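Side-chain contacts in periplasmic binding protein component of an ABC type zinc uptake transporter (Synechocystis sp., PDB 1PQ4), which binds zinc in the periplasm and probably delivers it to an ABC-type transporter for uptake into the cell: residues A[12-15]-A[16-20]; A[149-152]-A[153-156]; A[158-161]-A[162-166]; A[274-277]-A[278-282]. All coordinates share one frame; numbering follows the deposited sequence.

Contact 1 (A[12-15]-A[16-20]); sequences QQYF and LEKIG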
loop_
_atom_site.group_PDB
_atom_site.type_symbol
_atom_site.label_atom_id
_atom_site.label_comp_id
_atom_site.label_asym_id
_atom_site.label_seq_id
_atom_site.Cartn_x
_atom_site.Cartn_y
_atom_site.Cartn_z
ATOM N N GLN A 12 -0.158 -3.966 -6.519
ATOM C CA GLN A 12 0.736 -3.849 -7.670
ATOM C C GLN A 12 0.181 -4.568 -8.869
ATOM O O GLN A 12 0.530 -4.256 -9.999
ATOM C CB GLN A 12 2.113 -4.410 -7.332
ATOM C CG GLN A 12 2.882 -3.521 -6.418
ATOM C CD GLN A 12 4.217 -4.160 -6.094
ATOM O OE1 GLN A 12 4.246 -5.247 -5.499
ATOM N NE2 GLN A 12 5.324 -3.501 -6.498
ATOM N N GLN A 13 -0.715 -5.526 -8.655
ATOM C CA GLN A 13 -1.248 -6.221 -9.807
ATOM C C GLN A 13 -2.168 -5.238 -10.529
ATOM O O GLN A 13 -2.322 -5.295 -11.743
ATOM C CB GLN A 13 -2.047 -7.452 -9.330
ATOM C CG GLN A 13 -2.719 -8.215 -10.432
ATOM C CD GLN A 13 -4.156 -7.813 -10.636
ATOM O OE1 GLN A 13 -4.732 -8.048 -11.699
ATOM N NE2 GLN A 13 -4.747 -7.219 -9.636
ATOM N N TYR A 14 -2.834 -4.387 -9.748
ATOM C CA TYR A 14 -3.723 -3.382 -10.324
ATOM C C TYR A 14 -2.872 -2.424 -11.230
ATOM O O TYR A 14 -3.252 -2.097 -12.353
ATOM C CB TYR A 14 -4.368 -2.582 -9.194
ATOM C CG TYR A 14 -5.342 -1.510 -9.652
ATOM C CD1 TYR A 14 -6.691 -1.820 -9.892
ATOM C CD2 TYR A 14 -4.915 -0.201 -9.867
ATOM C CE1 TYR A 14 -7.578 -0.856 -10.329
ATOM C CE2 TYR A 14 -5.803 0.797 -10.333
ATOM C CZ TYR A 14 -7.135 0.436 -10.552
ATOM O OH TYR A 14 -8.031 1.345 -11.013
ATOM N N PHE A 15 -1.746 -1.973 -10.700
ATOM C CA PHE A 15 -0.867 -1.056 -11.429
ATOM C C PHE A 15 -0.385 -1.753 -12.697
ATOM O O PHE A 15 -0.388 -1.170 -13.778
ATOM C CB PHE A 15 0.354 -0.717 -10.596
ATOM C CG PHE A 15 0.058 -0.101 -9.259
ATOM C CD1 PHE A 15 1.074 -0.087 -8.274
ATOM C CD2 PHE A 15 -1.174 0.468 -8.966
ATOM C CE1 PHE A 15 0.861 0.478 -7.023
ATOM C CE2 PHE A 15 -1.414 1.057 -7.695
ATOM C CZ PHE A 15 -0.404 1.057 -6.729
ATOM N N LEU A 16 0.058 -3.001 -12.564
ATOM C CA LEU A 16 0.541 -3.711 -13.739
ATOM C C LEU A 16 -0.524 -3.942 -14.780
ATOM O O LEU A 16 -0.238 -3.882 -15.999
ATOM C CB LEU A 16 1.178 -5.059 -13.372
ATOM C CG LEU A 16 2.689 -4.959 -13.078
ATOM C CD1 LEU A 16 3.462 -4.669 -14.369
ATOM C CD2 LEU A 16 2.947 -3.803 -12.084
ATOM N N GLU A 17 -1.733 -4.287 -14.320
ATOM C CA GLU A 17 -2.839 -4.505 -15.279
ATOM C C GLU A 17 -3.116 -3.203 -16.052
ATOM O O GLU A 17 -3.352 -3.236 -17.239
ATOM C CB GLU A 17 -4.115 -4.938 -14.539
ATOM C CG GLU A 17 -5.322 -5.282 -15.443
ATOM C CD GLU A 17 -5.020 -6.342 -16.497
ATOM O OE1 GLU A 17 -4.137 -7.215 -16.276
ATOM O OE2 GLU A 17 -5.689 -6.305 -17.567
ATOM N N LYS A 18 -3.104 -2.073 -15.368
ATOM C CA LYS A 18 -3.379 -0.779 -16.012
ATOM C C LYS A 18 -2.287 -0.419 -17.033
ATOM O O LYS A 18 -2.550 0.112 -18.110
ATOM C CB LYS A 18 -3.418 0.322 -14.941
ATOM C CG LYS A 18 -4.708 0.307 -14.118
ATOM C CD LYS A 18 -5.861 0.879 -14.994
ATOM C CE LYS A 18 -7.259 0.653 -14.367
ATOM N NZ LYS A 18 -8.278 1.522 -15.056
ATOM N N ILE A 19 -1.055 -0.732 -16.681
ATOM C CA ILE A 19 0.075 -0.361 -17.549
ATOM C C ILE A 19 0.301 -1.358 -18.666
ATOM O O ILE A 19 0.552 -0.991 -19.819
ATOM C CB ILE A 19 1.335 -0.248 -16.680
ATOM C CG1 ILE A 19 1.214 0.967 -15.771
ATOM C CG2 ILE A 19 2.631 -0.204 -17.576
ATOM C CD1 ILE A 19 2.236 1.021 -14.643
ATOM N N GLY A 20 0.154 -2.635 -18.344
ATOM C CA GLY A 20 0.433 -3.685 -19.325
ATOM C C GLY A 20 -0.733 -4.323 -20.038
ATOM O O GLY A 20 -0.583 -4.790 -21.173
HETATM O O HOH W 1 -3.757 -8.895 -14.232
#

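Contact 2 (A[149-152]-A[153-156]); sequences AKEL and AELD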
loop_
_atom_site.group_PDB
_atom_site.type_symbol
_atom_site.label_atom_id
_atom_site.label_comp_id
_atom_site.label_asym_id
_atom_site.label_seq_id
_atom_site.Cartn_x
_atom_site.Cartn_y
_atom_site.Cartn_z
ATOM N N ALA A 149 6.434 1.435 -16.405
ATOM C CA ALA A 149 6.185 1.437 -17.848
ATOM C C ALA A 149 7.520 1.569 -18.598
ATOM O O ALA A 149 7.757 0.876 -19.575
ATOM C CB ALA A 149 5.249 2.610 -18.228
ATOM N N LYS A 150 8.370 2.476 -18.123
ATOM C CA LYS A 150 9.689 2.692 -18.754
ATOM C C LYS A 150 10.465 1.371 -18.725
ATOM O O LYS A 150 11.050 0.970 -19.733
ATOM C CB LYS A 150 10.458 3.798 -17.989
ATOM C CG LYS A 150 11.951 3.903 -18.352
ATOM C CD LYS A 150 12.755 4.717 -17.327
ATOM C CE LYS A 150 14.273 4.524 -17.526
ATOM N NZ LYS A 150 14.717 3.074 -17.517
ATOM N N GLU A 151 10.466 0.659 -17.589
ATOM C CA GLU A 151 11.192 -0.603 -17.566
ATOM C C GLU A 151 10.574 -1.673 -18.411
ATOM O O GLU A 151 11.305 -2.466 -19.027
ATOM C CB GLU A 151 11.377 -1.102 -16.142
ATOM C CG GLU A 151 12.168 -0.120 -15.344
ATOM C CD GLU A 151 13.677 -0.327 -15.457
ATOM O OE1 GLU A 151 14.182 -0.619 -16.558
ATOM O OE2 GLU A 151 14.352 -0.183 -14.422
ATOM N N LEU A 152 9.239 -1.729 -18.469
ATOM C CA LEU A 152 8.576 -2.753 -19.303
ATOM C C LEU A 152 8.835 -2.498 -20.802
ATOM O O LEU A 152 8.909 -3.451 -21.623
ATOM C CB LEU A 152 7.045 -2.779 -19.063
ATOM C CG LEU A 152 6.600 -3.396 -17.714
ATOM C CD1 LEU A 152 5.064 -3.454 -17.618
ATOM C CD2 LEU A 152 7.239 -4.781 -17.613
ATOM N N ALA A 153 8.903 -1.220 -21.180
ATOM C CA ALA A 153 9.158 -0.880 -22.591
ATOM C C ALA A 153 10.591 -1.306 -22.985
ATOM O O ALA A 153 10.836 -1.642 -24.135
ATOM C CB ALA A 153 8.948 0.658 -22.828
ATOM N N GLU A 154 11.515 -1.305 -22.016
ATOM C CA GLU A 154 12.897 -1.728 -22.255
ATOM C C GLU A 154 12.951 -3.238 -22.417
ATOM O O GLU A 154 13.749 -3.768 -23.172
ATOM C CB GLU A 154 13.784 -1.340 -21.079
ATOM C CG GLU A 154 13.983 0.152 -20.898
ATOM C CD GLU A 154 14.753 0.765 -22.048
ATOM O OE1 GLU A 154 15.795 0.183 -22.433
ATOM O OE2 GLU A 154 14.322 1.824 -22.557
ATOM N N LEU A 155 12.085 -3.945 -21.712
ATOM C CA LEU A 155 12.051 -5.389 -21.793
ATOM C C LEU A 155 11.296 -5.874 -23.016
ATOM O O LEU A 155 11.549 -6.978 -23.534
ATOM C CB LEU A 155 11.347 -5.930 -20.536
ATOM C CG LEU A 155 12.019 -6.824 -19.490
ATOM C CD1 LEU A 155 13.527 -6.777 -19.580
ATOM C CD2 LEU A 155 11.518 -6.401 -18.123
ATOM N N ASP A 156 10.363 -5.061 -23.494
ATOM C CA ASP A 156 9.505 -5.491 -24.594
ATOM C C ASP A 156 9.304 -4.297 -25.536
ATOM O O ASP A 156 8.200 -3.756 -25.680
ATOM C CB ASP A 156 8.189 -6.020 -23.957
ATOM C CG ASP A 156 7.165 -6.471 -24.968
ATOM O OD1 ASP A 156 7.555 -6.836 -26.076
ATOM O OD2 ASP A 156 5.962 -6.483 -24.654
HETATM O O HOH W 2 11.950 2.573 -21.810
#

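Contact 3 (A[158-161]-A[162-166]); sequences DNRD and QYEAN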
loop_
_atom_site.group_PDB
_atom_site.type_symbol
_atom_site.label_atom_id
_atom_site.label_comp_id
_atom_site.label_asym_id
_atom_site.label_seq_id
_atom_site.Cartn_x
_atom_site.Cartn_y
_atom_site.Cartn_z
ATOM N N ASP A 158 9.014 -3.942 -28.685
ATOM C CA ASP A 158 8.001 -3.992 -29.721
ATOM C C ASP A 158 6.667 -3.371 -29.334
ATOM O O ASP A 158 5.899 -2.968 -30.225
ATOM C CB ASP A 158 7.733 -5.428 -30.155
ATOM C CG ASP A 158 8.940 -6.073 -30.804
ATOM O OD1 ASP A 158 9.699 -5.333 -31.483
ATOM O OD2 ASP A 158 9.110 -7.306 -30.643
ATOM N N ASN A 159 6.375 -3.306 -28.030
ATOM C CA ASN A 159 5.083 -2.754 -27.583
ATOM C C ASN A 159 5.214 -1.438 -26.834
ATOM O O ASN A 159 4.291 -0.988 -26.141
ATOM C CB ASN A 159 4.360 -3.788 -26.716
ATOM C CG ASN A 159 3.972 -5.000 -27.491
ATOM O OD1 ASN A 159 3.180 -4.921 -28.434
ATOM N ND2 ASN A 159 4.518 -6.149 -27.103
ATOM N N ARG A 160 6.369 -0.810 -26.994
ATOM C CA ARG A 160 6.638 0.441 -26.344
ATOM C C ARG A 160 5.502 1.435 -26.503
ATOM O O ARG A 160 5.100 2.055 -25.528
ATOM C CB ARG A 160 7.921 1.070 -26.897
ATOM C CG ARG A 160 8.202 2.464 -26.341
ATOM C CD ARG A 160 9.529 3.053 -26.908
ATOM N NE ARG A 160 10.545 3.160 -25.862
ATOM C CZ ARG A 160 11.363 2.178 -25.485
ATOM N NH1 ARG A 160 11.315 0.986 -26.073
ATOM N NH2 ARG A 160 12.219 2.384 -24.492
ATOM N N ASP A 161 4.970 1.586 -27.717
ATOM C CA ASP A 161 3.919 2.578 -27.894
ATOM C C ASP A 161 2.689 2.288 -27.037
ATOM O O ASP A 161 2.030 3.223 -26.542
ATOM C CB ASP A 161 3.501 2.670 -29.361
ATOM C CG ASP A 161 4.550 3.387 -30.242
ATOM O OD1 ASP A 161 5.361 4.171 -29.723
ATOM O OD2 ASP A 161 4.537 3.182 -31.473
ATOM N N GLN A 162 2.367 1.004 -26.875
ATOM C CA GLN A 162 1.188 0.631 -26.093
ATOM C C GLN A 162 1.446 0.879 -24.602
ATOM O O GLN A 162 0.575 1.385 -23.908
ATOM C CB GLN A 162 0.794 -0.837 -26.343
ATOM C CG GLN A 162 -0.562 -1.202 -25.770
ATOM C CD GLN A 162 -1.698 -0.425 -26.462
ATOM O OE1 GLN A 162 -1.893 -0.563 -27.682
ATOM N NE2 GLN A 162 -2.442 0.397 -25.698
ATOM N N TYR A 163 2.633 0.546 -24.106
ATOM C CA TYR A 163 2.903 0.818 -22.681
ATOM C C TYR A 163 2.823 2.306 -22.386
ATOM O O TYR A 163 2.386 2.708 -21.295
ATOM C CB TYR A 163 4.301 0.345 -22.271
ATOM C CG TYR A 163 4.482 -1.160 -22.291
ATOM C CD1 TYR A 163 5.431 -1.752 -23.132
ATOM C CD2 TYR A 163 3.657 -1.996 -21.524
ATOM C CE1 TYR A 163 5.555 -3.125 -23.229
ATOM C CE2 TYR A 163 3.771 -3.373 -21.614
ATOM C CZ TYR A 163 4.728 -3.938 -22.474
ATOM O OH TYR A 163 4.885 -5.303 -22.563
ATOM N N GLU A 164 3.302 3.140 -23.321
ATOM C CA GLU A 164 3.257 4.595 -23.138
ATOM C C GLU A 164 1.847 5.118 -23.144
ATOM O O GLU A 164 1.497 5.989 -22.350
ATOM C CB GLU A 164 3.987 5.332 -24.278
ATOM C CG GLU A 164 5.284 4.727 -24.609
ATOM C CD GLU A 164 6.398 5.650 -24.312
ATOM O OE1 GLU A 164 6.748 5.766 -23.116
ATOM O OE2 GLU A 164 6.901 6.269 -25.276
ATOM N N ALA A 165 1.043 4.642 -24.086
ATOM C CA ALA A 165 -0.344 5.105 -24.123
ATOM C C ALA A 165 -1.062 4.601 -22.845
ATOM O O ALA A 165 -1.866 5.348 -22.212
ATOM C CB ALA A 165 -1.061 4.549 -25.383
ATOM N N ASN A 166 -0.814 3.337 -22.485
ATOM C CA ASN A 166 -1.480 2.813 -21.259
ATOM C C ASN A 166 -1.015 3.619 -20.044
ATOM O O ASN A 166 -1.796 3.889 -19.149
ATOM C CB ASN A 166 -1.167 1.334 -20.975
ATOM C CG ASN A 166 -1.720 0.394 -22.011
ATOM O OD1 ASN A 166 -2.578 0.744 -22.826
ATOM N ND2 ASN A 166 -1.247 -0.834 -21.974
#

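Contact 4 (A[274-277]-A[278-282]); sequences SSNL and KAVAQ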
loop_
_atom_site.group_PDB
_atom_site.type_symbol
_atom_site.label_atom_id
_atom_site.label_comp_id
_atom_site.label_asym_id
_atom_site.label_seq_id
_atom_site.Cartn_x
_atom_site.Cartn_y
_atom_site.Cartn_z
ATOM N N SER A 274 -8.178 1.367 -6.735
ATOM C CA SER A 274 -8.809 2.676 -6.846
ATOM C C SER A 274 -10.123 2.769 -6.051
ATOM O O SER A 274 -10.353 3.706 -5.287
ATOM C CB SER A 274 -9.033 2.998 -8.341
ATOM O OG SER A 274 -9.503 4.321 -8.441
ATOM N N SER A 275 -10.999 1.796 -6.236
ATOM C CA SER A 275 -12.254 1.842 -5.483
ATOM C C SER A 275 -11.987 1.653 -4.001
ATOM O O SER A 275 -12.673 2.236 -3.181
ATOM C CB SER A 275 -13.255 0.810 -6.035
ATOM O OG SER A 275 -12.844 -0.495 -5.727
ATOM N N ASN A 276 -10.969 0.867 -3.626
ATOM C CA ASN A 276 -10.650 0.734 -2.181
ATOM C C ASN A 276 -10.222 2.067 -1.589
ATOM O O ASN A 276 -10.657 2.444 -0.493
ATOM C CB ASN A 276 -9.508 -0.274 -1.986
ATOM C CG ASN A 276 -9.171 -0.504 -0.500
ATOM O OD1 ASN A 276 -8.053 -0.233 -0.034
ATOM N ND2 ASN A 276 -10.144 -0.986 0.242
ATOM N N LEU A 277 -9.372 2.820 -2.303
ATOM C CA LEU A 277 -8.923 4.100 -1.760
ATOM C C LEU A 277 -10.103 5.068 -1.572
ATOM O O LEU A 277 -10.111 5.847 -0.634
ATOM C CB LEU A 277 -7.904 4.761 -2.668
ATOM C CG LEU A 277 -6.469 4.391 -2.369
ATOM C CD1 LEU A 277 -5.561 5.368 -3.246
ATOM C CD2 LEU A 277 -6.197 4.560 -0.868
ATOM N N LYS A 278 -11.066 5.039 -2.486
ATOM C CA LYS A 278 -12.218 5.921 -2.327
ATOM C C LYS A 278 -13.043 5.463 -1.128
ATOM O O LYS A 278 -13.529 6.285 -0.362
ATOM C CB LYS A 278 -13.109 5.912 -3.572
ATOM C CG LYS A 278 -12.431 6.477 -4.776
ATOM C CD LYS A 278 -13.388 6.527 -5.964
ATOM C CE LYS A 278 -12.681 6.146 -7.259
ATOM N NZ LYS A 278 -13.505 6.626 -8.393
ATOM N N ALA A 279 -13.186 4.154 -0.948
ATOM C CA ALA A 279 -13.936 3.672 0.227
ATOM C C ALA A 279 -13.215 4.103 1.499
ATOM O O ALA A 279 -13.858 4.482 2.495
ATOM C CB ALA A 279 -14.084 2.132 0.186
ATOM N N VAL A 280 -11.871 4.041 1.489
ATOM C CA VAL A 280 -11.099 4.445 2.665
ATOM C C VAL A 280 -11.342 5.892 3.026
ATOM O O VAL A 280 -11.574 6.251 4.212
ATOM C CB VAL A 280 -9.544 4.213 2.475
ATOM C CG1 VAL A 280 -8.759 4.865 3.615
ATOM C CG2 VAL A 280 -9.271 2.690 2.491
ATOM N N ALA A 281 -11.315 6.732 2.007
ATOM C CA ALA A 281 -11.522 8.156 2.224
ATOM C C ALA A 281 -12.954 8.411 2.784
ATOM O O ALA A 281 -13.150 9.203 3.711
ATOM C CB ALA A 281 -11.323 8.916 0.878
ATOM N N GLN A 282 -13.939 7.744 2.196
ATOM C CA GLN A 282 -15.322 7.897 2.676
ATOM C C GLN A 282 -15.455 7.408 4.121
ATOM O O GLN A 282 -16.197 8.011 4.935
ATOM C CB GLN A 282 -16.267 7.118 1.768
ATOM C CG GLN A 282 -16.301 7.758 0.406
ATOM C CD GLN A 282 -17.057 6.926 -0.600
ATOM O OE1 GLN A 282 -17.041 5.683 -0.537
ATOM N NE2 GLN A 282 -17.704 7.599 -1.555
#

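Contact 1 (A[12-15]-A[16-20])
Y14 and K18 lie side by side, one turn apart, on helix 10-20, the helix of the beta-alpha-beta unit formed with strands 3-7 and 24-28. Both side chains point the same way. K18 CG lies over one face of the phenol ring, 4.0 Å from Y14 CE2, and K18 CE continues to the hydroxyl end, 3.5 Å from Y14 OH. Two torsions produce this arrangement: Y14 carries its ring anti to the backbone N (chi1 -179°), and K18 folds at chi2 (-74°), which lays its methylenes along the tyrosine. The ammonium group continues to a salt bridge with E173 of helix 160-185, whose F170 also touches Y14, F15 and K18. An alanine at K18 would strip the methylenes from beside the tyrosine and is likely to leave E173 without its charged mate and the ring freer to turn. F15 turns to the buried side, where its ring meets W273 edge-to-face. Backbone bonds fix the spacing of these groups, among them K18 N to Y14 O at 3.0 Å. On another flank the carboxamide of Q13 and the carboxylate of E17 are bridged by one water, which donates to both, 2.8 Å from Q13 OE1 and 2.7 Å from E17 OE1.

Contact 2 (A[149-152]-A[153-156])
The carbonyl of K150 serves two donors near the C-terminal end of helix 138-155: E154 N approaches it at 3.3 Å, a rather long i to i+4 bond, and a water donates to K150 O at 2.8 Å. The same water also donates to E154 OE2, 2.6 Å away, and so ties the carboxylate back to the turn before it. In E154, chi1 of -67° sets CG against K150 O, and the bend at chi2 turns the carboxylate toward the water. The carboxylate is claimed more strongly by R160 of the following helix, in a salt bridge through the same OE2. K150 NZ instead leans toward E151 OE1, a long pairing at 3.9 Å within 149-152.

The bond before these, A153 N to A149 O, is regular at 2.9 Å; fraying begins at E151 O, which receives L155 N at 3.2 Å and, weakly, E154 N. L152 O takes a weak bond from L155 N besides that of D156 N. At D156 the chain leaves helical geometry; its OD2 accepts from Y163 OH, in the first turn of the next helix, and from ND2 of N159 at its N-cap position. The final backbone bond, D156 N to L152 O, is 2.9 Å long but bent to 130° at the hydrogen.

Contact 3 (A[158-161]-A[162-166])
N159 O is gripped by two backbone amides at the start of helix 160-185, where N159 occupies the N-cap position. Y163 N makes the main bond at 3.0 Å, nearly straight at the hydrogen (164°) and almost in line with the C=O. Q162 N adds a weak one, at 2.9 Å but strongly bent. The N159 side chain caps neither amide, since its carboxamide, like the Y163 hydroxyl, is engaged by D156 in the preceding linker. The asparagine and the tyrosine also touch each other: Y163 CE1 is 3.7 Å from N159 CB, and the ring passes obliquely by the N159 carbonyl. Y163 keeps its ring beside the backbone N (chi1 -67°), which leans it back over the helix start. L23, from the loop after helix 10-20, packs against N159, Q162 and Y163.

On another side R160 and E164 run alongside each other, pointing the same way, yet form no salt bridge: R160 NE and E164 OE2 are 4.8 Å apart and the guanidinium and carboxylate planes lie 72° apart, the arginine being paired with E154 instead. Q162 bends at chi2 and reaches one turn ahead, donating NE2 to N166 OD1 at 2.9 Å; the acceptor lies in the glutamine's amide plane, while the donor stands above the asparagine's carbonyl plane.

Contact 4 (A[274-277]-A[278-282])
Residues 274-282 form a regular alpha-helix, the first half of helix 273-288 near the C-terminus of the chain. All four i to i+4 bonds between the segments are present: K278 N to S274 O is the longest at 3.2 Å and V280 N to N276 O the shortest at 2.8 Å, with angles at the hydrogen of 156° to 159°. Phi and psi stay close to helical values throughout.

Upon this backbone the side chains of S274 and K278 meet on the face turned to helix 160-185. The lysine starts beside its own backbone N (chi1 -65°) and runs back along the preceding turn, with K278 CG 3.5 Å from S274 O and K278 CE 3.9 Å from S274 OG. This is contact through methylenes; the charge itself goes on to E180 of helix 160-185 in a salt bridge, while L177 of that helix touches both S274 and K278. A methionine in place of K278 would keep an aliphatic chain but would probably leave E180 without its countercharge and one tie between the two helices lost. N276 and V280 cross on another flank, where V280 CG2 rests 3.3 Å from N276 O. V280 and the buried L277 both pack on W200. At the first turn, S275 OG is hydrogen-bonded to D272 OD2 just before the helix.

The chemistry is thus divided: these backbone amides and carbonyls are paired along the helix, the lysine methylenes supply local packing, and the ammonium provides an electrostatic link to the neighbouring helix.

Contacts 1, 2 and 3 form a cluster. Contacts 2 and 3, with centres about 9 Å apart, are joined by the salt bridge E154 OE2 to R160 NH2 (2.9 Å) and a probable hydrogen bond from Y163 OH to D156 OD2 (2.6 Å). Contact 1 packs on contact 2 through L16 and L152, and reaches contact 3 where N166 ND2 probably bonds to I19 O. Contact 4 stands apart from contacts 2 and 3, but Y14 OH of contact 1 touches S274 CB. The zinc, held by H37, H133 and H197, lies about 12 Å from the side chains of Q12 in contact 1 and N276 in contact 4; contacts 2 and 3 are remote from it.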